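PDB 5H9D: farnesyl pyrophosphate synthetase from Staphylococcus aureus, which probably catalyses, with magnesium, the chain elongation of allylic diphosphates by isopentenyl diphosphate units to give heptaprenyl diphosphate. Local coordinates for residues K11-R16 / V67-E72; K19-K24 / L114-E119. All coordinates share one frame; numbering follows the deposited sequence.

In the fold
Both contacts use the N-terminal helix 6-20 or the chain just beyond it, and lie on the same side of the chain's centre. Contact 1 sets residues 11-16 on helix 62-85. Contact 2 sets residues 19-24 on helix 103-121. The segments alternate along the chain in the order 11-16, 19-24, 67-72, 114-119. The contact centres are about 11 Å apart. They touch directly where Ala-70 CB meets Gly-117 O at 3.6 Å. One N-terminal element is thus packed against two neighbouring helices of the mainly helical fold of the polyprenyl synthase family. Contact 2 also borders the heptaprenyl diphosphate synthase subunit 1 family chain of the assembly, whereas no other chain touches the segments of contact 1.

Contact 1 (K11-R16 / V67-E72); sequences KKVEQR and VAVALE
Val-13 and Arg-16 join the N-terminal helix 6-20 to helix 62-85 by resting on Ala-68 and Val-69. Over segments 11-16 and 67-72 the helix axes cross at -65°. The closest approach of these segment axes is 9.3 Å. The backbones come nearest at the valine pair, where the CA atoms of Val-13 and Val-69 are 6.0 Å apart. Val-13 straddles Ala-68 with both methyls. Its CG2 meets Ala-68 CB at 3.7 Å, and its CG1 lies at 4.0 Å from Val-69 CG2. The valine side chains pass alongside each other, pointing opposite ways. Val-69 has CG1 anti to the backbone N (chi1 164°), and this leaves CG2 as the methyl directed at helix 6-20. That methyl also touches the base of Arg-16, with Val-69 CG2 3.4 Å from Arg-16 CB.

This is apolar helix packing within the mainly helical fold of the polyprenyl synthase family. Pro-45 and Ile-49 of helix 43-51 pack on the same Val-13.

The Arg-16 side chain lies nearly square to that of Val-69, and it then bends so that the guanidinium leaves the interface. NE donates to Lys-12 O at 3.1 Å, from above the carbonyl plane. The same oxygen receives a weak bond from Arg-16 N. NH1 forms a salt bridge with Glu-62, and Tyr-65 makes a cation-pi contact with the group. On another flank, Glu-14 OE2 and Glu-72 OE2 are 6.3 Å apart. Arg-42 forms a salt bridge with Glu-14 and a long, weak ion pair with Glu-72, which probably offsets their like charges in part.

Contact 2 (K19-K24 / L114-E119); sequences KAIKSK and LALGLE
Leu-116 and Ile-21 meet because each side chain is turned to present its CD1. In Leu-116, CG is anti to the carbonyl carbon and CD1 continues the chain in an extended line (chi2 174°). This extended end carries CD1 toward residues 20-21. In Ile-21 the CB leaves the backbone on the side away from that helix. CG1 already turns toward Leu-116, and the bend at chi2 (50°) carries CD1 the rest of the way. The Ile-21 chain lies roughly perpendicular to that of Leu-116.

The contact packs the C-terminal end of helix 6-20 and the chain just beyond it onto helix 103-121, within the mainly helical fold of the polyprenyl synthase family. It is small, burying 103 Å² on both sides together. The CA atoms of Ala-20 and Leu-116 are its closest pair, at 7.3 Å. Ala-20 takes part through its backbone. Its carbonyl O lies against the branched end of Leu-116, with CD2 at 3.7 Å and CG at 3.9 Å. The chain turns here, and Lys-22 N bonds to Lys-19 O at 3.0 Å.

Leu-73 of helix 62-85 touches both Ile-21 and Leu-116, so three elements meet at this apolar point. Helix 103-121 also packs on the heptaprenyl diphosphate synthase subunit 1 family chain of the assembly, with Ala-115 on Ile-101 and Leu-118 on Tyr-82 of that chain. Further along, Glu-106 of the subunit 1 chain is hydrogen-bonded to both Lys-24 N and Ser-23 OG, which also bonds to Asp-25 N.

The side-chain touch between the segments is methyl to methyl: Ile-21 CD1 lies 3.8 Å from Leu-116 CD1.

Contact 1 (K11-R16 / V67-E72)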
loop_
_atom_site.group_PDB
_atom_site.type_symbol
_atom_site.label_atom_id
_atom_site.label_comp_id
_atom_site.label_asym_id
_atom_site.label_seq_id
_atom_site.Cartn_x
_atom_site.Cartn_y
_atom_site.Cartn_z
ATOM N N LYS A 11 -7.115 -1.017 21.615
ATOM C CA LYS A 11 -6.001 -0.397 22.338
ATOM C C LYS A 11 -4.772 -1.312 22.331
ATOM O O LYS A 11 -3.639 -0.850 22.230
ATOM C CB LYS A 11 -6.379 -0.085 23.794
ATOM C CG LYS A 11 -7.503 0.910 23.946
ATOM C CD LYS A 11 -7.559 1.505 25.351
ATOM C CE LYS A 11 -8.809 2.385 25.522
ATOM N NZ LYS A 11 -10.111 1.621 25.542
ATOM N N LYS A 12 -4.999 -2.614 22.441
ATOM C CA LYS A 12 -3.894 -3.534 22.438
ATOM C C LYS A 12 -3.237 -3.489 21.067
ATOM O O LYS A 12 -2.022 -3.582 20.952
ATOM C CB LYS A 12 -4.380 -4.930 22.799
ATOM C CG LYS A 12 -5.218 -4.912 24.048
ATOM C CD LYS A 12 -4.890 -6.036 24.987
ATOM C CE LYS A 12 -5.508 -7.327 24.566
ATOM N NZ LYS A 12 -5.392 -8.326 25.667
ATOM N N VAL A 13 -4.027 -3.324 20.014
ATOM C CA VAL A 13 -3.412 -3.244 18.703
ATOM C C VAL A 13 -2.731 -1.882 18.511
ATOM O O VAL A 13 -1.706 -1.779 17.851
ATOM C CB VAL A 13 -4.438 -3.499 17.569
ATOM C CG1 VAL A 13 -3.833 -3.137 16.227
ATOM C CG2 VAL A 13 -4.830 -4.977 17.545
ATOM N N GLU A 14 -3.281 -0.848 19.123
ATOM C CA GLU A 14 -2.745 0.508 18.995
ATOM C C GLU A 14 -1.403 0.690 19.714
ATOM O O GLU A 14 -0.572 1.501 19.318
ATOM C CB GLU A 14 -3.764 1.500 19.572
ATOM C CG GLU A 14 -3.522 2.938 19.198
ATOM C CD GLU A 14 -3.753 3.169 17.722
ATOM O OE1 GLU A 14 -3.606 4.327 17.267
ATOM O OE2 GLU A 14 -4.090 2.184 17.023
ATOM N N GLN A 15 -1.225 -0.052 20.803
ATOM C CA GLN A 15 -0.015 -0.002 21.614
ATOM C C GLN A 15 1.111 -0.772 20.956
ATOM O O GLN A 15 2.275 -0.435 21.125
ATOM C CB GLN A 15 -0.325 -0.552 22.992
ATOM C CG GLN A 15 -0.884 0.512 23.888
ATOM C CD GLN A 15 -1.568 -0.039 25.111
ATOM O OE1 GLN A 15 -1.190 -1.081 25.649
ATOM N NE2 GLN A 15 -2.583 0.675 25.576
ATOM N N ARG A 16 0.732 -1.794 20.192
ATOM C CA ARG A 16 1.632 -2.637 19.431
ATOM C C ARG A 16 2.041 -1.838 18.183
ATOM O O ARG A 16 3.136 -2.022 17.642
ATOM C CB ARG A 16 0.906 -3.925 19.037
ATOM C CG ARG A 16 1.462 -5.195 19.678
ATOM C CD ARG A 16 0.429 -6.311 19.889
ATOM N NE ARG A 16 -0.233 -6.084 21.169
ATOM C CZ ARG A 16 -0.434 -7.008 22.106
ATOM N NH1 ARG A 16 -0.030 -8.256 21.909
ATOM N NH2 ARG A 16 -1.017 -6.669 23.252
ATOM N N VAL A 67 -1.267 -9.692 12.926
ATOM C CA VAL A 67 -1.762 -9.465 11.575
ATOM C C VAL A 67 -2.545 -8.150 11.577
ATOM O O VAL A 67 -2.557 -7.403 10.607
ATOM C CB VAL A 67 -2.634 -10.655 11.077
ATOM C CG1 VAL A 67 -3.069 -10.420 9.645
ATOM C CG2 VAL A 67 -1.816 -11.920 11.131
ATOM N N ALA A 68 -3.168 -7.866 12.698
ATOM C CA ALA A 68 -3.917 -6.623 12.864
ATOM C C ALA A 68 -2.959 -5.415 12.753
ATOM O O ALA A 68 -3.256 -4.455 12.035
ATOM C CB ALA A 68 -4.652 -6.638 14.224
ATOM N N VAL A 69 -1.816 -5.486 13.456
ATOM C CA VAL A 69 -0.785 -4.450 13.427
ATOM C C VAL A 69 -0.256 -4.311 11.986
ATOM O O VAL A 69 -0.080 -3.209 11.477
ATOM C CB VAL A 69 0.377 -4.806 14.416
ATOM C CG1 VAL A 69 1.589 -3.991 14.118
ATOM C CG2 VAL A 69 -0.045 -4.517 15.855
ATOM N N ALA A 70 -0.030 -5.433 11.315
ATOM C CA ALA A 70 0.449 -5.396 9.930
ATOM C C ALA A 70 -0.550 -4.727 9.002
ATOM O O ALA A 70 -0.161 -3.908 8.180
ATOM C CB ALA A 70 0.747 -6.817 9.411
ATOM N N LEU A 71 -1.825 -5.079 9.114
ATOM C CA LEU A 71 -2.836 -4.487 8.243
ATOM C C LEU A 71 -2.934 -2.963 8.379
ATOM O O LEU A 71 -3.071 -2.250 7.368
ATOM C CB LEU A 71 -4.215 -5.100 8.518
ATOM C CG LEU A 71 -4.672 -6.336 7.755
ATOM C CD1 LEU A 71 -5.063 -5.878 6.357
ATOM C CD2 LEU A 71 -3.579 -7.410 7.726
ATOM N N GLU A 72 -2.870 -2.455 9.613
ATOM C CA GLU A 72 -2.981 -1.017 9.813
ATOM C C GLU A 72 -1.736 -0.310 9.298
ATOM O O GLU A 72 -1.816 0.807 8.835
ATOM C CB GLU A 72 -3.220 -0.711 11.289
ATOM C CG GLU A 72 -3.737 0.687 11.605
ATOM C CD GLU A 72 -5.039 1.039 10.910
ATOM O OE1 GLU A 72 -5.672 0.123 10.355
ATOM O OE2 GLU A 72 -5.441 2.229 10.908
#

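Contact 2 (K19-K24 / L114-E119)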
loop_
_atom_site.group_PDB
_atom_site.type_symbol
_atom_site.label_atom_id
_atom_site.label_comp_id
_atom_site.label_asym_id
_atom_site.label_seq_id
_atom_site.Cartn_x
_atom_site.Cartn_y
_atom_site.Cartn_z
ATOM N N LYS A 19 4.727 0.780 19.323
ATOM C CA LYS A 19 6.092 0.292 19.448
ATOM C C LYS A 19 6.695 0.070 18.050
ATOM O O LYS A 19 7.811 0.515 17.767
ATOM C CB LYS A 19 6.156 -1.019 20.216
ATOM C CG LYS A 19 7.586 -1.500 20.419
ATOM C CD LYS A 19 7.634 -2.988 20.720
ATOM C CE LYS A 19 9.065 -3.499 20.889
ATOM N NZ LYS A 19 9.068 -4.921 21.328
ATOM N N ALA A 20 5.942 -0.610 17.183
ATOM C CA ALA A 20 6.367 -0.915 15.824
ATOM C C ALA A 20 6.840 0.289 15.021
ATOM O O ALA A 20 7.644 0.167 14.117
ATOM C CB ALA A 20 5.236 -1.608 15.096
ATOM N N ILE A 21 6.371 1.462 15.391
ATOM C CA ILE A 21 6.703 2.675 14.679
ATOM C C ILE A 21 8.031 3.349 15.086
ATOM O O ILE A 21 8.578 4.211 14.377
ATOM C CB ILE A 21 5.467 3.629 14.786
ATOM C CG1 ILE A 21 4.886 3.817 13.400
ATOM C CG2 ILE A 21 5.801 4.942 15.426
ATOM C CD1 ILE A 21 4.665 2.539 12.706
ATOM N N LYS A 22 8.562 2.936 16.224
ATOM C CA LYS A 22 9.803 3.511 16.702
ATOM C C LYS A 22 10.929 3.209 15.715
ATOM O O LYS A 22 11.031 2.093 15.188
ATOM C CB LYS A 22 10.074 2.987 18.117
ATOM C CG LYS A 22 9.001 3.504 19.068
ATOM C CD LYS A 22 9.235 3.187 20.524
ATOM C CE LYS A 22 8.231 3.973 21.388
ATOM N NZ LYS A 22 8.336 3.642 22.849
ATOM N N SER A 23 11.764 4.205 15.438
ATOM C CA SER A 23 12.836 3.998 14.482
ATOM C C SER A 23 14.201 4.564 14.861
ATOM O O SER A 23 14.316 5.477 15.662
ATOM C CB SER A 23 12.391 4.574 13.116
ATOM O OG SER A 23 13.463 4.859 12.229
ATOM N N LYS A 24 15.239 4.004 14.249
ATOM C CA LYS A 24 16.579 4.474 14.448
ATOM C C LYS A 24 16.646 5.887 13.863
ATOM O O LYS A 24 17.498 6.680 14.261
ATOM C CB LYS A 24 17.560 3.558 13.745
ATOM C CG LYS A 24 17.878 2.306 14.529
ATOM C CD LYS A 24 19.202 1.680 14.096
ATOM C CE LYS A 24 19.027 0.203 13.643
ATOM N NZ LYS A 24 20.235 -0.338 12.880
ATOM N N LEU A 114 5.499 0.279 5.195
ATOM C CA LEU A 114 5.235 -0.905 4.404
ATOM C C LEU A 114 6.202 -2.027 4.783
ATOM O O LEU A 114 5.791 -3.166 4.924
ATOM C CB LEU A 114 5.416 -0.544 2.952
ATOM C CG LEU A 114 4.595 -1.269 1.926
ATOM C CD1 LEU A 114 3.154 -0.809 2.065
ATOM C CD2 LEU A 114 5.177 -0.940 0.534
ATOM N N ALA A 115 7.485 -1.701 4.946
ATOM C CA ALA A 115 8.471 -2.722 5.301
ATOM C C ALA A 115 8.123 -3.370 6.634
ATOM O O ALA A 115 8.277 -4.589 6.799
ATOM C CB ALA A 115 9.887 -2.112 5.369
ATOM N N LEU A 116 7.665 -2.542 7.580
ATOM C CA LEU A 116 7.285 -3.016 8.906
ATOM C C LEU A 116 6.098 -3.964 8.761
ATOM O O LEU A 116 6.000 -4.967 9.468
ATOM C CB LEU A 116 6.885 -1.843 9.803
ATOM C CG LEU A 116 7.933 -0.859 10.328
ATOM C CD1 LEU A 116 7.219 0.301 11.089
ATOM C CD2 LEU A 116 8.955 -1.625 11.193
ATOM N N GLY A 117 5.185 -3.633 7.852
ATOM C CA GLY A 117 4.031 -4.483 7.628
ATOM C C GLY A 117 4.476 -5.878 7.222
ATOM O O GLY A 117 3.902 -6.866 7.679
ATOM N N LEU A 118 5.502 -5.955 6.366
ATOM C CA LEU A 118 6.043 -7.253 5.931
ATOM C C LEU A 118 6.713 -7.991 7.087
ATOM O O LEU A 118 6.615 -9.211 7.190
ATOM C CB LEU A 118 7.051 -7.089 4.799
ATOM C CG LEU A 118 6.505 -6.656 3.438
ATOM C CD1 LEU A 118 7.430 -7.243 2.375
ATOM C CD2 LEU A 118 5.032 -7.119 3.222
ATOM N N GLU A 119 7.398 -7.250 7.948
ATOM C CA GLU A 119 8.042 -7.861 9.094
ATOM C C GLU A 119 6.963 -8.509 9.934
ATOM O O GLU A 119 7.117 -9.642 10.383
ATOM C CB GLU A 119 8.721 -6.826 9.980
ATOM C CG GLU A 119 10.108 -6.394 9.619
ATOM C CD GLU A 119 10.716 -5.560 10.756
ATOM O OE1 GLU A 119 11.774 -4.914 10.536
ATOM O OE2 GLU A 119 10.120 -5.565 11.877
#